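Local atomic coordinates of ATPase associated with various cellular activities, AAA_5 (PDB entry 6N0S), a protein that probably hydrolyses ATP as an McrB-type component of a restriction system, its N-terminal EVE-like domain, the part in this chain, probably contributing nucleic acid binding. Residues K5-S10 with Y165-R170; F9-V14 with E54-H59; L69-I74 with V147-V152; G75-S80 with F135-Y140. All blocks are in the same frame, centred on the assembly; numbering follows the deposited sequence.

Overall arrangement
All four contacts build on one mixed five-stranded sheet, in the order 138-148, 72-80, 54-61, 12-17, 166-169. Contact 1 lays the N-terminal loop over edge strand 166-169. Contact 2, its centre about 8 Å away, pairs strand 12-17 with strand 54-61 and shares Phe-9 and Ser-10 with contact 1. Contacts 3 and 4 lie about 19 Å apart, centre to centre, on the opposite edge, where strand 138-148 borders strand 72-80. Between contacts 2 and 4, about 9 Å apart by their centres, His-59 of one hydrogen-bonds Ser-77 of the other and also Glu-15. Near contact 1, the side chain of Leu-7 comes within about 4 Å of a bound sulfate, probably from the crystallisation liquor.

Contact 1: K5-S10 with Y165-R170; sequences KILGFS and YLVPIR
With chi1 at -177° and chi2 at 57°, Leu-7 extends CD2 onto strand 166-169, and chi1 at -179° lets Ser-10 OG reach that strand farther along. The leucine crosses the ring of Pro-168 at about a right angle, its CD2 3.9 Å from Pro-168 CD. The same methyl rests 4.0 Å from Val-167 CG1. Next to it, Gly-8 sets its CA 3.8 Å from Pro-168 CG; a CB on this glycine would run into the proline ring. Beyond the ring, Ser-10 OG approaches Ile-169 O at 2.7 Å, a probable bond, though the hydroxyl could also turn to another acceptor. Ser-10 OG itself accepts from Tyr-12 N, closing an ST turn. Helix 39-52 flanks the loop, with Ser-40 and Glu-41 touching Leu-7 and Ser-48 OG bonded to Ser-10 N, while strand 166-169 is the sheet edge beside strand 12-17 and leads through the N-cap Arg-170 into helix 171-178.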
loop_
_atom_site.group_PDB
_atom_site.type_symbol
_atom_site.label_atom_id
_atom_site.label_comp_id
_atom_site.label_asym_id
_atom_site.label_seq_id
_atom_site.Cartn_x
_atom_site.Cartn_y
_atom_site.Cartn_z
ATOM N N LYS A 5 -15.425 -12.740 -1.909
ATOM C CA LYS A 5 -15.718 -11.350 -2.113
ATOM C C LYS A 5 -14.426 -10.586 -2.354
ATOM O O LYS A 5 -13.354 -10.937 -1.832
ATOM C CB LYS A 5 -16.529 -10.773 -0.956
ATOM C CG LYS A 5 -16.176 -11.144 0.463
ATOM C CD LYS A 5 -17.429 -10.885 1.337
ATOM C CE LYS A 5 -17.116 -10.604 2.821
ATOM N NZ LYS A 5 -18.346 -10.708 3.720
ATOM N N ILE A 6 -14.533 -9.589 -3.227
ATOM C CA ILE A 6 -13.467 -8.639 -3.501
ATOM C C ILE A 6 -13.994 -7.254 -3.185
ATOM O O ILE A 6 -15.167 -6.956 -3.441
ATOM C CB ILE A 6 -13.003 -8.748 -4.958
ATOM C CG1 ILE A 6 -14.193 -8.577 -5.918
ATOM C CG2 ILE A 6 -12.384 -10.153 -5.206
ATOM C CD1 ILE A 6 -13.774 -8.464 -7.371
ATOM N N LEU A 7 -13.140 -6.422 -2.613
ATOM C CA LEU A 7 -13.531 -5.054 -2.329
ATOM C C LEU A 7 -13.820 -4.308 -3.623
ATOM O O LEU A 7 -14.763 -3.513 -3.697
ATOM C CB LEU A 7 -12.448 -4.345 -1.524
ATOM C CG LEU A 7 -12.796 -2.921 -1.126
ATOM C CD1 LEU A 7 -14.099 -2.933 -0.331
ATOM C CD2 LEU A 7 -11.687 -2.288 -0.321
ATOM N N GLY A 8 -13.035 -4.570 -4.656
ATOM C CA GLY A 8 -13.298 -3.963 -5.945
ATOM C C GLY A 8 -12.439 -4.622 -6.998
ATOM O O GLY A 8 -11.706 -5.584 -6.733
ATOM N N PHE A 9 -12.540 -4.058 -8.193
ATOM C CA PHE A 9 -11.915 -4.575 -9.410
ATOM C C PHE A 9 -11.471 -3.341 -10.191
ATOM O O PHE A 9 -12.311 -2.526 -10.569
ATOM C CB PHE A 9 -12.901 -5.440 -10.225
ATOM C CG PHE A 9 -12.315 -5.978 -11.492
ATOM C CD1 PHE A 9 -11.323 -6.938 -11.441
ATOM C CD2 PHE A 9 -12.712 -5.491 -12.727
ATOM C CE1 PHE A 9 -10.750 -7.425 -12.596
ATOM C CE2 PHE A 9 -12.138 -5.978 -13.907
ATOM C CZ PHE A 9 -11.159 -6.946 -13.836
ATOM N N SER A 10 -10.161 -3.123 -10.340
ATOM C CA SER A 10 -9.729 -1.858 -10.919
ATOM C C SER A 10 -8.262 -1.923 -11.293
ATOM O O SER A 10 -7.471 -2.664 -10.693
ATOM C CB SER A 10 -9.945 -0.679 -9.960
ATOM O OG SER A 10 -9.539 0.561 -10.536
ATOM N N TYR A 165 -6.608 -0.929 4.036
ATOM C CA TYR A 165 -5.224 -0.776 3.619
ATOM C C TYR A 165 -5.106 -0.516 2.122
ATOM O O TYR A 165 -4.377 0.382 1.710
ATOM C CB TYR A 165 -4.402 -2.029 4.018
ATOM C CG TYR A 165 -2.973 -2.039 3.475
ATOM C CD1 TYR A 165 -2.122 -0.963 3.653
ATOM C CD2 TYR A 165 -2.495 -3.135 2.770
ATOM C CE1 TYR A 165 -0.847 -0.980 3.146
ATOM C CE2 TYR A 165 -1.232 -3.152 2.255
ATOM C CZ TYR A 165 -0.408 -2.075 2.449
ATOM O OH TYR A 165 0.860 -2.083 1.929
ATOM N N LEU A 166 -5.809 -1.270 1.291
ATOM C CA LEU A 166 -5.823 -1.057 -0.153
ATOM C C LEU A 166 -7.252 -0.867 -0.631
ATOM O O LEU A 166 -8.114 -1.698 -0.332
ATOM C CB LEU A 166 -5.201 -2.236 -0.880
ATOM C CG LEU A 166 -3.755 -2.505 -0.520
ATOM C CD1 LEU A 166 -3.301 -3.909 -0.974
ATOM C CD2 LEU A 166 -2.921 -1.422 -1.156
ATOM N N VAL A 167 -7.506 0.226 -1.350
ATOM C CA VAL A 167 -8.852 0.454 -1.871
ATOM C C VAL A 167 -8.803 0.740 -3.369
ATOM O O VAL A 167 -7.861 1.388 -3.855
ATOM C CB VAL A 167 -9.555 1.601 -1.120
ATOM C CG1 VAL A 167 -9.801 1.211 0.362
ATOM C CG2 VAL A 167 -8.725 2.874 -1.208
ATOM N N PRO A 168 -9.804 0.285 -4.113
ATOM C CA PRO A 168 -9.889 0.553 -5.548
ATOM C C PRO A 168 -10.416 1.952 -5.789
ATOM O O PRO A 168 -11.247 2.445 -5.030
ATOM C CB PRO A 168 -10.909 -0.507 -6.014
ATOM C CG PRO A 168 -11.840 -0.578 -4.878
ATOM C CD PRO A 168 -11.020 -0.392 -3.629
ATOM N N ILE A 169 -9.937 2.590 -6.866
ATOM C CA ILE A 169 -10.512 3.851 -7.333
ATOM C C ILE A 169 -10.791 3.787 -8.839
ATOM O O ILE A 169 -10.257 2.955 -9.582
ATOM C CB ILE A 169 -9.614 5.089 -6.990
ATOM C CG1 ILE A 169 -8.241 4.989 -7.649
ATOM C CG2 ILE A 169 -9.465 5.221 -5.498
ATOM C CD1 ILE A 169 -7.317 6.311 -7.538
ATOM N N ARG A 170 -11.635 4.673 -9.289
ATOM C CA ARG A 170 -12.012 4.637 -10.699
ATOM C C ARG A 170 -10.914 5.248 -11.568
ATOM O O ARG A 170 -10.061 5.988 -11.063
ATOM C CB ARG A 170 -13.293 5.414 -10.903
ATOM C CG ARG A 170 -14.481 4.869 -10.092
ATOM C CD ARG A 170 -15.675 5.840 -10.179
ATOM N NE ARG A 170 -15.349 7.051 -9.422
ATOM C CZ ARG A 170 -15.993 8.214 -9.508
ATOM N NH1 ARG A 170 -17.040 8.348 -10.330
ATOM N NH2 ARG A 170 -15.581 9.244 -8.755
#

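Contact 2: F9-V14 with E54-H59; sequences FSKYWV and ELKIIH
Two neighbouring parallel strands of the mixed sheet of this PUA-like domain, 12-17 and 54-61, meet here, their short segments inclined by 26°. The backbone bonds alternate: Lys-56 N donates to Lys-11 O at 3.0 Å, Trp-13 N to Lys-56 O at 3.1 Å, and Ile-58 N to Trp-13 O at 3.0 Å. Lys-11 adds a side-chain bond. Its chain runs extended and bends only at the end (chi4 77°), which brings NZ to 2.7 Å from Glu-54 O, the donor tilted from the carbonyl plane. A methionine in its place has no ammonium and would probably leave Glu-54 O without its side-chain donor. On the face holding Tyr-12, the phenol ring lies alongside Lys-56, CE1 3.6 Å from Lys-56 CG, and a water bonded to Tyr-12 OH makes a weak link to Lys-56 NZ. On the other face Trp-13 CB packs 3.9 Å from Ile-57 CD1. The indole NE1 turns back to bond Ser-10 O, in the plane of the ring. Helix 39-52 touches Trp-13 and Leu-55 through Ile-45, Tyr-174 of helix 171-178 stacks on Tyr-12, and strands 72-80 and 166-169 continue the sheet beyond either partner.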
loop_
_atom_site.group_PDB
_atom_site.type_symbol
_atom_site.label_atom_id
_atom_site.label_comp_id
_atom_site.label_asym_id
_atom_site.label_seq_id
_atom_site.Cartn_x
_atom_site.Cartn_y
_atom_site.Cartn_z
ATOM N N PHE A 9 -12.540 -4.058 -8.193
ATOM C CA PHE A 9 -11.915 -4.575 -9.410
ATOM C C PHE A 9 -11.471 -3.341 -10.191
ATOM O O PHE A 9 -12.311 -2.526 -10.569
ATOM C CB PHE A 9 -12.901 -5.440 -10.225
ATOM C CG PHE A 9 -12.315 -5.978 -11.492
ATOM C CD1 PHE A 9 -11.323 -6.938 -11.441
ATOM C CD2 PHE A 9 -12.712 -5.491 -12.727
ATOM C CE1 PHE A 9 -10.750 -7.425 -12.596
ATOM C CE2 PHE A 9 -12.138 -5.978 -13.907
ATOM C CZ PHE A 9 -11.159 -6.946 -13.836
ATOM N N SER A 10 -10.161 -3.123 -10.340
ATOM C CA SER A 10 -9.729 -1.858 -10.919
ATOM C C SER A 10 -8.262 -1.923 -11.293
ATOM O O SER A 10 -7.471 -2.664 -10.693
ATOM C CB SER A 10 -9.945 -0.679 -9.960
ATOM O OG SER A 10 -9.539 0.561 -10.536
ATOM N N LYS A 11 -7.902 -1.104 -12.277
ATOM C CA LYS A 11 -6.504 -0.928 -12.611
ATOM C C LYS A 11 -5.821 0.039 -11.650
ATOM O O LYS A 11 -4.597 0.098 -11.634
ATOM C CB LYS A 11 -6.370 -0.428 -14.054
ATOM C CG LYS A 11 -4.927 -0.523 -14.601
ATOM C CD LYS A 11 -4.800 -0.045 -16.044
ATOM C CE LYS A 11 -3.334 -0.061 -16.500
ATOM N NZ LYS A 11 -2.832 -1.440 -16.840
ATOM N N TYR A 12 -6.587 0.791 -10.860
ATOM C CA TYR A 12 -6.080 1.872 -10.029
ATOM C C TYR A 12 -6.495 1.603 -8.595
ATOM O O TYR A 12 -7.688 1.422 -8.330
ATOM C CB TYR A 12 -6.630 3.206 -10.510
ATOM C CG TYR A 12 -6.365 3.381 -11.991
ATOM C CD1 TYR A 12 -5.105 3.775 -12.444
ATOM C CD2 TYR A 12 -7.355 3.114 -12.932
ATOM C CE1 TYR A 12 -4.845 3.921 -13.787
ATOM C CE2 TYR A 12 -7.109 3.263 -14.287
ATOM C CZ TYR A 12 -5.859 3.661 -14.706
ATOM O OH TYR A 12 -5.608 3.801 -16.039
ATOM N N TRP A 13 -5.498 1.537 -7.684
ATOM C CA TRP A 13 -5.719 1.290 -6.260
ATOM C C TRP A 13 -4.960 2.332 -5.461
ATOM O O TRP A 13 -3.976 2.916 -5.946
ATOM C CB TRP A 13 -5.275 -0.134 -5.831
ATOM C CG TRP A 13 -6.145 -1.217 -6.384
ATOM C CD1 TRP A 13 -6.247 -1.600 -7.676
ATOM C CD2 TRP A 13 -7.065 -2.043 -5.643
ATOM N NE1 TRP A 13 -7.170 -2.621 -7.791
ATOM C CE2 TRP A 13 -7.678 -2.907 -6.551
ATOM C CE3 TRP A 13 -7.400 -2.139 -4.296
ATOM C CZ2 TRP A 13 -8.632 -3.852 -6.152
ATOM C CZ3 TRP A 13 -8.295 -3.068 -3.901
ATOM C CH2 TRP A 13 -8.928 -3.908 -4.822
ATOM N N VAL A 14 -5.444 2.585 -4.241
ATOM C CA VAL A 14 -4.779 3.460 -3.265
ATOM C C VAL A 14 -4.297 2.624 -2.090
ATOM O O VAL A 14 -5.037 1.798 -1.564
ATOM C CB VAL A 14 -5.708 4.571 -2.759
ATOM C CG1 VAL A 14 -5.067 5.351 -1.602
ATOM C CG2 VAL A 14 -6.064 5.542 -3.887
ATOM N N GLU A 54 -0.817 -4.847 -15.184
ATOM C CA GLU A 54 -0.076 -3.820 -14.467
ATOM C C GLU A 54 -1.071 -2.886 -13.787
ATOM O O GLU A 54 -2.041 -2.453 -14.411
ATOM C CB GLU A 54 0.832 -3.070 -15.443
ATOM C CG GLU A 54 1.592 -1.929 -14.824
ATOM C CD GLU A 54 2.645 -1.296 -15.752
ATOM O OE1 GLU A 54 3.338 -2.027 -16.498
ATOM O OE2 GLU A 54 2.777 -0.050 -15.720
ATOM N N LEU A 55 -0.881 -2.613 -12.505
ATOM C CA LEU A 55 -1.751 -1.693 -11.785
ATOM C C LEU A 55 -0.990 -0.426 -11.422
ATOM O O LEU A 55 0.234 -0.444 -11.243
ATOM C CB LEU A 55 -2.314 -2.342 -10.504
ATOM C CG LEU A 55 -2.954 -3.718 -10.556
ATOM C CD1 LEU A 55 -3.304 -4.166 -9.165
ATOM C CD2 LEU A 55 -4.213 -3.697 -11.426
ATOM N N LYS A 56 -1.720 0.684 -11.335
ATOM C CA LYS A 56 -1.167 1.936 -10.836
ATOM C C LYS A 56 -1.599 2.153 -9.379
ATOM O O LYS A 56 -2.798 2.106 -9.064
ATOM C CB LYS A 56 -1.633 3.123 -11.683
ATOM C CG LYS A 56 -1.455 2.976 -13.165
ATOM C CD LYS A 56 -0.049 3.260 -13.626
ATOM C CE LYS A 56 0.485 2.139 -14.542
ATOM N NZ LYS A 56 -0.298 1.946 -15.788
ATOM N N ILE A 57 -0.632 2.405 -8.499
ATOM C CA ILE A 57 -0.870 2.552 -7.068
ATOM C C ILE A 57 -0.580 3.984 -6.669
ATOM O O ILE A 57 0.538 4.486 -6.867
ATOM C CB ILE A 57 -0.002 1.582 -6.253
ATOM C CG1 ILE A 57 -0.133 0.157 -6.777
ATOM C CG2 ILE A 57 -0.338 1.674 -4.754
ATOM C CD1 ILE A 57 -1.467 -0.453 -6.688
ATOM N N ILE A 58 -1.561 4.648 -6.122
ATOM C CA ILE A 58 -1.348 5.941 -5.484
ATOM C C ILE A 58 -1.212 5.733 -3.982
ATOM O O ILE A 58 -1.978 4.981 -3.371
ATOM C CB ILE A 58 -2.491 6.902 -5.814
ATOM C CG1 ILE A 58 -2.504 7.202 -7.321
ATOM C CG2 ILE A 58 -2.329 8.155 -5.022
ATOM C CD1 ILE A 58 -3.654 8.147 -7.696
ATOM N N HIS A 59 -0.243 6.412 -3.379
ATOM C CA HIS A 59 0.115 6.232 -1.972
ATOM C C HIS A 59 -0.437 7.392 -1.149
ATOM O O HIS A 59 -0.131 8.565 -1.416
ATOM C CB HIS A 59 1.637 6.106 -1.816
ATOM C CG HIS A 59 2.197 4.912 -2.533
ATOM N ND1 HIS A 59 2.215 3.654 -1.973
ATOM C CD2 HIS A 59 2.699 4.772 -3.786
ATOM C CE1 HIS A 59 2.723 2.793 -2.841
ATOM N NE2 HIS A 59 3.010 3.446 -3.955
HETATM O O HOH W 1 -3.098 3.307 -16.839
#

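Contact 3: L69-I74 with V147-V152; sequences LGKTFI and VKYDQV
Phe-73 and Val-147 form a hydrogen-bonded antiparallel pair: Phe-73 N donates to Val-147 O at 2.8 Å and Val-147 N returns a bond to Phe-73 O at 3.1 Å. A third backbone bond, Tyr-149 N to Lys-71 O at 3.0 Å, reaches past the strand end, its donor well above the carbonyl plane. Among apolar contacts, Phe-73 CB lies 4.1 Å from Val-147 CB. With CG opposite the carbonyl carbon (chi1 -56°), the Phe-73 ring sets its edge beside Val-147 O, and its CE1 meets Val-152 CG2 at 3.7 Å, the two side chains approaching each other from the two segments. Of the polar side chains, Thr-72 OG1 donates to Leu-69 O at 3.1 Å, tying the start of the strand back to the loop before it. An alanine here, lacking the hydroxyl, is likely to leave Leu-69 O without this donor and the loop freer to move. Lys-71 runs alongside Tyr-149, with NZ 3.5 Å from Tyr-149 CD2. Lys-71, at positive phi (51°), and Thr-72 both face Ile-61, which makes a G1 beta bulge where strand 72-80 begins.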
loop_
_atom_site.group_PDB
_atom_site.type_symbol
_atom_site.label_atom_id
_atom_site.label_comp_id
_atom_site.label_asym_id
_atom_site.label_seq_id
_atom_site.Cartn_x
_atom_site.Cartn_y
_atom_site.Cartn_z
ATOM N N LEU A 69 2.737 15.797 6.246
ATOM C CA LEU A 69 2.125 15.219 5.061
ATOM C C LEU A 69 0.854 14.437 5.388
ATOM O O LEU A 69 0.383 13.636 4.569
ATOM C CB LEU A 69 3.155 14.344 4.339
ATOM C CG LEU A 69 4.390 15.110 3.834
ATOM C CD1 LEU A 69 5.491 14.167 3.344
ATOM C CD2 LEU A 69 4.015 16.106 2.715
ATOM N N GLY A 70 0.270 14.675 6.562
ATOM C CA GLY A 70 -0.978 14.013 6.895
ATOM C C GLY A 70 -2.080 14.340 5.898
ATOM O O GLY A 70 -2.174 15.453 5.382
ATOM N N LYS A 71 -2.932 13.356 5.634
ATOM C CA LYS A 71 -4.046 13.502 4.699
ATOM C C LYS A 71 -3.578 14.072 3.361
ATOM O O LYS A 71 -4.044 15.112 2.900
ATOM C CB LYS A 71 -5.149 14.379 5.296
ATOM C CG LYS A 71 -5.945 13.713 6.410
ATOM C CD LYS A 71 -7.002 14.648 6.984
ATOM C CE LYS A 71 -8.255 13.888 7.381
ATOM N NZ LYS A 71 -8.864 13.261 6.181
ATOM N N THR A 72 -2.646 13.358 2.724
ATOM C CA THR A 72 -2.175 13.769 1.406
ATOM C C THR A 72 -1.803 12.535 0.604
ATOM O O THR A 72 -1.428 11.494 1.155
ATOM C CB THR A 72 -0.971 14.759 1.488
ATOM O OG1 THR A 72 0.263 14.048 1.503
ATOM C CG2 THR A 72 -1.044 15.565 2.746
ATOM N N PHE A 73 -1.937 12.661 -0.709
ATOM C CA PHE A 73 -1.428 11.666 -1.632
ATOM C C PHE A 73 -0.027 12.115 -2.014
ATOM O O PHE A 73 0.144 13.219 -2.534
ATOM C CB PHE A 73 -2.343 11.539 -2.851
ATOM C CG PHE A 73 -3.763 11.221 -2.491
ATOM C CD1 PHE A 73 -4.652 12.232 -2.204
ATOM C CD2 PHE A 73 -4.191 9.924 -2.415
ATOM C CE1 PHE A 73 -5.965 11.962 -1.854
ATOM C CE2 PHE A 73 -5.530 9.629 -2.070
ATOM C CZ PHE A 73 -6.391 10.650 -1.769
ATOM N N ILE A 74 0.969 11.273 -1.768
ATOM C CA ILE A 74 2.349 11.721 -1.907
ATOM C C ILE A 74 3.036 11.245 -3.187
ATOM O O ILE A 74 4.046 11.833 -3.588
ATOM C CB ILE A 74 3.202 11.326 -0.676
ATOM C CG1 ILE A 74 3.312 9.802 -0.526
ATOM C CG2 ILE A 74 2.665 12.027 0.596
ATOM C CD1 ILE A 74 4.386 9.413 0.515
ATOM N N VAL A 147 -0.622 16.138 -3.090
ATOM C CA VAL A 147 -2.041 16.369 -3.304
ATOM C C VAL A 147 -2.759 16.242 -1.964
ATOM O O VAL A 147 -2.919 15.142 -1.435
ATOM C CB VAL A 147 -2.600 15.397 -4.346
ATOM C CG1 VAL A 147 -4.028 15.721 -4.619
ATOM C CG2 VAL A 147 -1.810 15.482 -5.633
ATOM N N LYS A 148 -3.207 17.368 -1.421
ATOM C CA LYS A 148 -3.932 17.357 -0.163
ATOM C C LYS A 148 -5.320 16.768 -0.398
ATOM O O LYS A 148 -5.921 16.950 -1.465
ATOM C CB LYS A 148 -4.044 18.776 0.424
ATOM C CG LYS A 148 -2.714 19.515 0.753
ATOM C CD LYS A 148 -2.297 19.340 2.230
ATOM C CE LYS A 148 -0.823 19.739 2.510
ATOM N NZ LYS A 148 -0.582 21.229 2.571
ATOM N N TYR A 149 -5.803 16.023 0.596
ATOM C CA TYR A 149 -7.137 15.435 0.537
ATOM C C TYR A 149 -8.199 16.473 0.203
ATOM O O TYR A 149 -9.095 16.230 -0.620
ATOM C CB TYR A 149 -7.436 14.777 1.881
ATOM C CG TYR A 149 -8.881 14.380 2.071
ATOM C CD1 TYR A 149 -9.494 13.501 1.203
ATOM C CD2 TYR A 149 -9.626 14.892 3.131
ATOM C CE1 TYR A 149 -10.825 13.144 1.372
ATOM C CE2 TYR A 149 -10.953 14.544 3.316
ATOM C CZ TYR A 149 -11.552 13.665 2.438
ATOM O OH TYR A 149 -12.886 13.311 2.610
ATOM N N ASP A 150 -8.115 17.647 0.834
ATOM C CA ASP A 150 -9.105 18.693 0.595
ATOM C C ASP A 150 -9.207 19.076 -0.882
ATOM O O ASP A 150 -10.257 19.559 -1.314
ATOM C CB ASP A 150 -8.769 19.915 1.445
ATOM C CG ASP A 150 -9.897 20.914 1.481
ATOM O OD1 ASP A 150 -10.962 20.594 2.067
ATOM O OD2 ASP A 150 -9.725 22.013 0.911
ATOM N N GLN A 151 -8.164 18.841 -1.679
ATOM C CA GLN A 151 -8.246 19.150 -3.099
ATOM C C GLN A 151 -9.136 18.184 -3.865
ATOM O O GLN A 151 -9.565 18.516 -4.971
ATOM C CB GLN A 151 -6.858 19.126 -3.737
ATOM C CG GLN A 151 -5.918 20.294 -3.398
ATOM C CD GLN A 151 -4.510 20.065 -3.928
ATOM O OE1 GLN A 151 -3.625 19.653 -3.184
ATOM N NE2 GLN A 151 -4.307 20.297 -5.226
ATOM N N VAL A 152 -9.395 16.987 -3.339
ATOM C CA VAL A 152 -10.130 15.991 -4.105
ATOM C C VAL A 152 -11.232 15.360 -3.263
ATOM O O VAL A 152 -11.789 14.327 -3.642
ATOM C CB VAL A 152 -9.195 14.906 -4.662
ATOM C CG1 VAL A 152 -8.217 15.512 -5.601
ATOM C CG2 VAL A 152 -8.463 14.162 -3.533
#

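Contact 4: G75-S80 with F135-Y140; sequences GESVLS and FRLAEY
Strand 75-80 runs antiparallel to 138-140, 172° apart, with Val-78 and Ala-138 as a hydrogen-bonded pair: Val-78 N reaches Ala-138 O at 2.9 Å and Ala-138 N reaches Val-78 O at 3.0 Å. This is one edge of the five-stranded sheet of the PUA-like fold, joined where strand 132-136 hands over to 138-148. Past the pair the register slips, so that Ser-77 lies nearest Tyr-140, with Glu-139 at positive phi (68°) between Ala-138 and Tyr-140. Leu-79 CG, anti to the backbone N (chi1 166°), sends its two methyls to Phe-135: CD1 is 3.7 Å from Phe-135 CB, while CD2 stands over one face of the ring, nearer its margin than its centre. Leu-79 CB also meets Leu-137 CD2 at 3.7 Å. Leu-137 CD1 lies against Ser-77 OG, whose hydrogen-bond partner is His-59 NE2. Tyr-140 presents its ring edge to Ser-77 CB, and its OH comes 3.7 Å from Gly-75 CA, where a CB would collide with it. Glu-76 starts away from 135-140, and its carboxylate is hydrogen-bonded by Tyr-174, Tyr-143 and His-178. A water accepts from Ser-80 N at 3.0 Å and lies 2.8 Å from Val-78 O and 2.9 Å from Arg-136 O.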
loop_
_atom_site.group_PDB
_atom_site.type_symbol
_atom_site.label_atom_id
_atom_site.label_comp_id
_atom_site.label_asym_id
_atom_site.label_seq_id
_atom_site.Cartn_x
_atom_site.Cartn_y
_atom_site.Cartn_z
ATOM N N GLY A 75 2.541 10.196 -3.824
ATOM C CA GLY A 75 3.199 9.708 -5.023
ATOM C C GLY A 75 2.486 8.492 -5.555
ATOM O O GLY A 75 1.453 8.070 -5.013
ATOM N N GLU A 76 3.061 7.910 -6.605
ATOM C CA GLU A 76 2.461 6.722 -7.185
ATOM C C GLU A 76 3.530 5.786 -7.709
ATOM O O GLU A 76 4.679 6.171 -7.895
ATOM C CB GLU A 76 1.467 7.097 -8.293
ATOM C CG GLU A 76 2.004 8.008 -9.383
ATOM C CD GLU A 76 0.977 8.195 -10.483
ATOM O OE1 GLU A 76 0.905 7.299 -11.363
ATOM O OE2 GLU A 76 0.226 9.197 -10.416
ATOM N N SER A 77 3.139 4.532 -7.905
ATOM C CA SER A 77 4.040 3.489 -8.360
ATOM C C SER A 77 3.258 2.507 -9.215
ATOM O O SER A 77 2.062 2.682 -9.458
ATOM C CB SER A 77 4.702 2.768 -7.184
ATOM O OG SER A 77 3.711 2.157 -6.408
ATOM N N VAL A 78 3.922 1.421 -9.595
ATOM C CA VAL A 78 3.386 0.441 -10.530
ATOM C C VAL A 78 3.533 -0.941 -9.907
ATOM O O VAL A 78 4.585 -1.276 -9.352
ATOM C CB VAL A 78 4.109 0.510 -11.898
ATOM C CG1 VAL A 78 3.621 -0.566 -12.825
ATOM C CG2 VAL A 78 3.877 1.860 -12.557
ATOM N N LEU A 79 2.469 -1.727 -9.975
ATOM C CA LEU A 79 2.458 -3.108 -9.511
ATOM C C LEU A 79 2.278 -4.008 -10.734
ATOM O O LEU A 79 1.177 -4.090 -11.287
ATOM C CB LEU A 79 1.332 -3.300 -8.492
ATOM C CG LEU A 79 0.933 -4.725 -8.126
ATOM C CD1 LEU A 79 2.072 -5.492 -7.762
ATOM C CD2 LEU A 79 -0.053 -4.733 -6.957
ATOM N N SER A 80 3.346 -4.692 -11.137
ATOM C CA SER A 80 3.394 -5.405 -12.410
ATOM C C SER A 80 3.557 -6.897 -12.184
ATOM O O SER A 80 4.195 -7.328 -11.225
ATOM C CB SER A 80 4.552 -4.927 -13.283
ATOM O OG SER A 80 5.768 -5.530 -12.861
ATOM N N PHE A 135 3.570 -7.741 -2.333
ATOM C CA PHE A 135 3.738 -7.347 -3.719
ATOM C C PHE A 135 4.951 -6.435 -3.821
ATOM O O PHE A 135 5.091 -5.478 -3.044
ATOM C CB PHE A 135 2.501 -6.615 -4.251
ATOM C CG PHE A 135 1.269 -7.476 -4.327
ATOM C CD1 PHE A 135 1.136 -8.433 -5.316
ATOM C CD2 PHE A 135 0.253 -7.331 -3.415
ATOM C CE1 PHE A 135 0.009 -9.211 -5.417
ATOM C CE2 PHE A 135 -0.873 -8.124 -3.504
ATOM C CZ PHE A 135 -0.986 -9.070 -4.520
ATOM N N ARG A 136 5.814 -6.704 -4.792
ATOM C CA ARG A 136 6.928 -5.806 -5.084
ATOM C C ARG A 136 6.468 -4.767 -6.103
ATOM O O ARG A 136 5.985 -5.132 -7.176
ATOM C CB ARG A 136 8.124 -6.601 -5.604
ATOM C CG ARG A 136 8.815 -7.419 -4.523
ATOM C CD ARG A 136 9.777 -8.412 -5.115
ATOM N NE ARG A 136 10.964 -8.573 -4.284
ATOM C CZ ARG A 136 11.102 -9.489 -3.331
ATOM N NH1 ARG A 136 10.125 -10.346 -3.070
ATOM N NH2 ARG A 136 12.240 -9.560 -2.643
ATOM N N LEU A 137 6.607 -3.485 -5.754
ATOM C CA LEU A 137 6.314 -2.347 -6.609
ATOM C C LEU A 137 7.561 -1.903 -7.376
ATOM O O LEU A 137 8.689 -2.282 -7.056
ATOM C CB LEU A 137 5.812 -1.169 -5.770
ATOM C CG LEU A 137 4.581 -1.487 -4.910
ATOM C CD1 LEU A 137 4.264 -0.319 -3.996
ATOM C CD2 LEU A 137 3.393 -1.837 -5.794
ATOM N N ALA A 138 7.347 -0.989 -8.322
ATOM C CA ALA A 138 8.409 -0.429 -9.146
ATOM C C ALA A 138 8.029 0.984 -9.523
ATOM O O ALA A 138 6.845 1.324 -9.558
ATOM C CB ALA A 138 8.629 -1.220 -10.432
ATOM N N GLU A 139 9.051 1.806 -9.788
ATOM C CA GLU A 139 8.913 3.128 -10.404
ATOM C C GLU A 139 8.224 4.131 -9.510
ATOM O O GLU A 139 7.639 5.087 -10.005
ATOM C CB GLU A 139 8.162 3.056 -11.744
ATOM C CG GLU A 139 8.657 1.972 -12.731
ATOM C CD GLU A 139 7.711 1.772 -13.955
ATOM O OE1 GLU A 139 7.023 2.736 -14.381
ATOM O OE2 GLU A 139 7.646 0.634 -14.486
ATOM N N TYR A 140 8.268 3.954 -8.192
ATOM C CA TYR A 140 7.711 4.972 -7.308
ATOM C C TYR A 140 8.234 6.346 -7.699
ATOM O O TYR A 140 9.423 6.522 -7.957
ATOM C CB TYR A 140 8.060 4.704 -5.831
ATOM C CG TYR A 140 7.526 5.812 -4.969
ATOM C CD1 TYR A 140 6.164 5.915 -4.708
ATOM C CD2 TYR A 140 8.372 6.789 -4.439
ATOM C CE1 TYR A 140 5.672 6.947 -3.963
ATOM C CE2 TYR A 140 7.866 7.826 -3.690
ATOM C CZ TYR A 140 6.522 7.890 -3.459
ATOM O OH TYR A 140 5.992 8.911 -2.717
HETATM O O HOH W 2 5.859 -3.739 -9.728
#